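PDB 6FWY: B-type Cna protein from Enterococcus faecium, which is a cell-wall-anchored surface protein whose thioester domain is of unknown function but probably helps the bacterium attach covalently to host surfaces. Local coordinates for residues V6-F14 with S242-D250. Numbering follows the deposited sequence.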
ATOM      1  N   VAL A   6      -0.134  -3.946  -9.664  1.00 40.67           N
ATOM      2  CA  VAL A   6      -1.186  -3.553  -8.736  1.00 39.75           C
ATOM      3  C   VAL A   6      -2.450  -3.250  -9.542  1.00 39.86           C
ATOM      4  O   VAL A   6      -2.400  -2.479 -10.504  1.00 40.20           O
ATOM      5  CB  VAL A   6      -0.768  -2.324  -7.912  1.00 38.79           C
ATOM      6  CG1 VAL A   6      -1.887  -1.845  -6.966  1.00 38.02           C
ATOM      7  CG2 VAL A   6       0.501  -2.640  -7.112  1.00 39.24           C
ATOM      8  N   THR A   7      -3.572  -3.855  -9.154  1.00 39.43           N
ATOM      9  CA  THR A   7      -4.854  -3.570  -9.787  1.00 39.72           C
ATOM     10  C   THR A   7      -5.316  -2.193  -9.320  1.00 38.75           C
ATOM     11  O   THR A   7      -5.330  -1.910  -8.119  1.00 38.73           O
ATOM     12  CB  THR A   7      -5.902  -4.651  -9.448  1.00 40.53           C
ATOM     13  OG1 THR A   7      -5.443  -5.923  -9.920  1.00 40.64           O
ATOM     14  CG2 THR A   7      -7.258  -4.359 -10.086  1.00 41.00           C
ATOM     15  N   LYS A   8      -5.674  -1.341 -10.268  1.00 38.44           N
ATOM     16  CA  LYS A   8      -6.034   0.033  -9.937  1.00 37.62           C
ATOM     17  C   LYS A   8      -7.519   0.137  -9.629  1.00 37.91           C
ATOM     18  O   LYS A   8      -8.331  -0.519 -10.291  1.00 39.39           O
ATOM     19  CB  LYS A   8      -5.646   0.977 -11.084  1.00 37.95           C
ATOM     20  CG  LYS A   8      -4.165   0.942 -11.457  1.00 38.13           C
ATOM     21  CD  LYS A   8      -3.239   1.185 -10.266  1.00 38.02           C
ATOM     22  CE  LYS A   8      -1.771   1.326 -10.660  1.00 38.92           C
ATOM     23  NZ  LYS A   8      -1.239   0.074 -11.256  1.00 40.50           N
ATOM     24  N   PRO A   9      -7.890   0.927  -8.609  1.00 36.85           N
ATOM     25  CA  PRO A   9      -9.302   1.271  -8.469  1.00 37.22           C
ATOM     26  C   PRO A   9      -9.742   2.147  -9.632  1.00 37.37           C
ATOM     27  O   PRO A   9      -8.899   2.737 -10.290  1.00 36.99           O
ATOM     28  CB  PRO A   9      -9.386   2.013  -7.137  1.00 36.44           C
ATOM     29  CG  PRO A   9      -8.009   2.401  -6.803  1.00 36.14           C
ATOM     30  CD  PRO A   9      -7.051   1.618  -7.634  1.00 36.29           C
ATOM     31  N   THR A  10     -11.034   2.189  -9.901  1.00 37.47           N
ATOM     32  CA  THR A  10     -11.592   3.019 -10.968  1.00 37.89           C
ATOM     33  C   THR A  10     -12.280   4.303 -10.492  1.00 36.60           C
ATOM     34  O   THR A  10     -12.393   5.249 -11.290  1.00 36.14           O
ATOM     35  CB  THR A  10     -12.599   2.226 -11.818  1.00 39.31           C
ATOM     36  OG1 THR A  10     -13.621   1.706 -10.956  1.00 39.25           O
ATOM     37  CG2 THR A  10     -11.887   1.088 -12.569  1.00 40.15           C
ATOM     38  N   SER A  11     -12.777   4.327  -9.256  1.00 36.20           N
ATOM     39  CA  SER A  11     -13.401   5.525  -8.673  1.00 36.67           C
ATOM     40  C   SER A  11     -13.552   5.420  -7.164  1.00 35.94           C
ATOM     41  O   SER A  11     -13.361   4.357  -6.583  1.00 35.17           O
ATOM     42  CB  SER A  11     -14.769   5.805  -9.282  1.00 38.22           C
ATOM     43  OG  SER A  11     -15.717   4.842  -8.830  1.00 39.27           O
ATOM     44  N   ALA A  12     -13.891   6.543  -6.551  1.00 36.39           N
ATOM     45  CA  ALA A  12     -14.047   6.651  -5.101  1.00 36.45           C
ATOM     46  C   ALA A  12     -15.099   7.714  -4.795  1.00 37.25           C
ATOM     47  O   ALA A  12     -15.274   8.672  -5.537  1.00 36.76           O
ATOM     48  CB  ALA A  12     -12.726   7.000  -4.409  1.00 35.65           C
ATOM     49  N   LYS A  13     -15.821   7.497  -3.700  1.00 38.22           N
ATOM     50  CA  LYS A  13     -16.902   8.360  -3.234  1.00 39.45           C
ATOM     51  C   LYS A  13     -16.537   8.771  -1.820  1.00 38.90           C
ATOM     52  O   LYS A  13     -16.224   7.923  -0.979  1.00 39.20           O
ATOM     53  CB  LYS A  13     -18.225   7.578  -3.213  1.00 41.79           C
ATOM     54  CG  LYS A  13     -19.359   8.206  -2.407  1.00 43.17           C
ATOM     55  CD  LYS A  13     -20.371   8.993  -3.248  1.00 44.68           C
ATOM     56  CE  LYS A  13     -21.735   9.052  -2.562  1.00 45.94           C
ATOM     57  NZ  LYS A  13     -22.523  10.192  -3.113  1.00 46.92           N
ATOM     58  N   PHE A  14     -16.615  10.072  -1.570  1.00 38.78           N
ATOM     59  CA  PHE A  14     -16.189  10.625  -0.289  1.00 38.50           C
ATOM     60  C   PHE A  14     -17.347  11.273   0.455  1.00 39.70           C
ATOM     61  O   PHE A  14     -18.289  11.800  -0.150  1.00 40.42           O
ATOM     62  CB  PHE A  14     -15.067  11.630  -0.496  1.00 37.13           C
ATOM     63  CG  PHE A  14     -13.839  11.037  -1.116  1.00 36.30           C
ATOM     64  CD1 PHE A  14     -12.892  10.358  -0.331  1.00 35.28           C
ATOM     65  CD2 PHE A  14     -13.604  11.159  -2.482  1.00 36.56           C
ATOM     66  CE1 PHE A  14     -11.756   9.821  -0.899  1.00 34.26           C
ATOM     67  CE2 PHE A  14     -12.467  10.606  -3.062  1.00 35.70           C
ATOM     68  CZ  PHE A  14     -11.551   9.928  -2.263  1.00 34.62           C
ATOM     69  N   SER A 242      -3.489  -9.380  -1.397  1.00 38.22           N
ATOM     70  CA  SER A 242      -4.233  -8.213  -1.010  1.00 38.60           C
ATOM     71  C   SER A 242      -3.191  -7.170  -0.609  1.00 38.43           C
ATOM     72  O   SER A 242      -2.226  -7.508   0.080  1.00 39.56           O
ATOM     73  CB  SER A 242      -5.114  -8.574   0.168  1.00 39.69           C
ATOM     74  OG  SER A 242      -5.994  -7.534   0.447  1.00 41.22           O
ATOM     75  N   THR A 243      -3.361  -5.927  -1.058  1.00 37.23           N
ATOM     76  CA  THR A 243      -2.449  -4.850  -0.711  1.00 36.52           C
ATOM     77  C   THR A 243      -3.238  -3.544  -0.540  1.00 36.16           C
ATOM     78  O   THR A 243      -4.191  -3.286  -1.272  1.00 35.02           O
ATOM     79  CB  THR A 243      -1.314  -4.712  -1.774  1.00 36.56           C
ATOM     80  OG1 THR A 243      -0.252  -3.874  -1.278  1.00 35.54           O
ATOM     81  CG2 THR A 243      -1.830  -4.144  -3.146  1.00 36.05           C
ATOM     82  N   THR A 244      -2.853  -2.750   0.458  1.00 36.72           N
ATOM     83  CA  THR A 244      -3.486  -1.445   0.733  1.00 36.54           C
ATOM     84  C   THR A 244      -2.481  -0.328   0.410  1.00 36.37           C
ATOM     85  O   THR A 244      -1.500  -0.127   1.139  1.00 37.26           O
ATOM     86  CB  THR A 244      -4.041  -1.399   2.177  1.00 37.39           C
ATOM     87  OG1 THR A 244      -5.011  -2.453   2.339  1.00 37.41           O
ATOM     88  CG2 THR A 244      -4.745  -0.093   2.487  1.00 37.15           C
ATOM     89  N   ASN A 245      -2.721   0.363  -0.711  1.00 35.75           N
ATOM     90  CA  ASN A 245      -1.817   1.400  -1.273  1.00 35.29           C
ATOM     91  C   ASN A 245      -2.561   2.738  -1.450  1.00 34.70           C
ATOM     92  O   ASN A 245      -3.790   2.753  -1.539  1.00 33.76           O
ATOM     93  CB  ASN A 245      -1.296   0.961  -2.660  1.00 34.93           C
ATOM     94  CG  ASN A 245      -0.573  -0.392  -2.640  1.00 35.54           C
ATOM     95  OD1 ASN A 245      -0.486  -1.058  -1.610  1.00 36.24           O
ATOM     96  ND2 ASN A 245      -0.063  -0.788  -3.775  1.00 36.44           N
ATOM     97  N   PRO A 246      -1.826   3.858  -1.502  1.00 34.68           N
ATOM     98  CA  PRO A 246      -2.480   5.145  -1.697  1.00 34.23           C
ATOM     99  C   PRO A 246      -2.769   5.425  -3.151  1.00 33.47           C
ATOM    100  O   PRO A 246      -1.903   5.214  -3.995  1.00 33.32           O
ATOM    101  CB  PRO A 246      -1.452   6.152  -1.151  1.00 34.94           C
ATOM    102  CG  PRO A 246      -0.152   5.505  -1.430  1.00 35.31           C
ATOM    103  CD  PRO A 246      -0.386   4.025  -1.230  1.00 35.31           C
ATOM    104  N   PHE A 247      -3.967   5.920  -3.438  1.00 32.87           N
ATOM    105  CA  PHE A 247      -4.368   6.297  -4.799  1.00 32.64           C
ATOM    106  C   PHE A 247      -4.990   7.690  -4.820  1.00 32.37           C
ATOM    107  O   PHE A 247      -5.612   8.118  -3.849  1.00 31.93           O
ATOM    108  CB  PHE A 247      -5.330   5.262  -5.383  1.00 33.05           C
ATOM    109  CG  PHE A 247      -4.730   3.890  -5.503  1.00 32.71           C
ATOM    110  CD1 PHE A 247      -3.870   3.577  -6.544  1.00 32.61           C
ATOM    111  CD2 PHE A 247      -5.013   2.924  -4.557  1.00 33.74           C
ATOM    112  CE1 PHE A 247      -3.303   2.317  -6.640  1.00 33.36           C
ATOM    113  CE2 PHE A 247      -4.475   1.632  -4.654  1.00 34.27           C
ATOM    114  CZ  PHE A 247      -3.615   1.328  -5.700  1.00 33.91           C
ATOM    115  N   THR A 248      -4.805   8.385  -5.934  1.00 32.53           N
ATOM    116  CA  THR A 248      -5.339   9.727  -6.112  1.00 32.53           C
ATOM    117  C   THR A 248      -6.525   9.693  -7.048  1.00 32.72           C
ATOM    118  O   THR A 248      -6.567   8.884  -7.993  1.00 33.74           O
ATOM    119  CB  THR A 248      -4.296  10.677  -6.720  1.00 32.93           C
ATOM    120  OG1 THR A 248      -3.929  10.187  -8.019  1.00 33.10           O
ATOM    121  CG2 THR A 248      -3.061  10.762  -5.818  1.00 32.77           C
ATOM    122  N   PHE A 249      -7.472  10.590  -6.787  1.00 32.36           N
ATOM    123  CA  PHE A 249      -8.698  10.706  -7.545  1.00 32.74           C
ATOM    124  C   PHE A 249      -8.970  12.122  -8.054  1.00 32.89           C
ATOM    125  O   PHE A 249      -8.614  13.106  -7.413  1.00 30.81           O
ATOM    126  CB  PHE A 249      -9.863  10.185  -6.711  1.00 33.34           C
ATOM    127  CG  PHE A 249      -9.753   8.719  -6.423  1.00 33.95           C
ATOM    128  CD1 PHE A 249     -10.140   7.764  -7.359  1.00 34.40           C
ATOM    129  CD2 PHE A 249      -9.160   8.297  -5.244  1.00 33.42           C
ATOM    130  CE1 PHE A 249     -10.011   6.424  -7.095  1.00 34.59           C
ATOM    131  CE2 PHE A 249      -9.000   6.938  -4.988  1.00 34.12           C
ATOM    132  CZ  PHE A 249      -9.438   6.004  -5.918  1.00 34.01           C
ATOM    133  N   ASP A 250      -9.644  12.188  -9.198  1.00 33.58           N
ATOM    134  CA  ASP A 250      -9.746  13.395  -9.996  1.00 34.22           C
ATOM    135  C   ASP A 250     -10.966  14.231  -9.619  1.00 34.43           C
ATOM    136  O   ASP A 250     -12.083  13.835  -9.859  1.00 35.83           O
ATOM    137  CB  ASP A 250      -9.755  12.994 -11.470  1.00 35.28           C
ATOM    138  CG  ASP A 250      -9.699  14.178 -12.445  1.00 36.55           C
ATOM    139  OD1 ASP A 250      -9.748  15.360 -12.063  1.00 35.84           O
ATOM    140  OD2 ASP A 250      -9.658  13.874 -13.646  1.00 38.89           O
TER
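Residues 6-14 run over one face of strand 242-250, and where they enter strand 11-14 the two strand axes cross at 79°, 7.6 Å apart at their closest, so they do not pair as sheet neighbours and pack mainly through side chains. Two phenylalanines of strand 242-250, Phe247 and Phe249, each receive an aliphatic group over a ring face. Pro9 stands on Phe247 by its CD-CG edge: CD is centred over the face, 3.7 Å from the ring centroid and only 2° off the normal, a CH-pi contact, while Pro9 CG sits over the CG-CD2 side of the ring and also reaches Phe249 CZ at 4.0 Å, bridging the two aromatics. The rim of Phe247 is met in its plane by Val6, whose CG1 comes to 3.8 Å from CZ; with CG1 anti to the backbone N (chi1 177°), this branch faces the ring and Asn245. Lys8 crosses at about a right angle and brings CD to 3.8 Å from Phe247 CE1. Its chain, bent at chi2 and chi4, then returns NZ to Val6 O in a 2.9 Å hydrogen bond, so the aliphatic part packs while the ammonium serves its own segment. Ala12 CB makes the second CH-pi contact, 3.6 Å from the Phe249 centroid, and the Phe14 ring turns its edge to Phe249, with CD2 of Phe249 4.2 Å from Phe14 CZ. Tyr70 also touches Phe247, and Leu68, Val260 and Ile262 touch Phe249. Strand 67-73 pairs with both strand 11-21 and strand 231-250, and backbone hydrogen bonds go to flanking strands (Thr7 with Ser265, Thr10 with Tyr70, Ala12 with Leu68); apolar and CH-pi packing, without a backbone ladder, therefore joins these two segments.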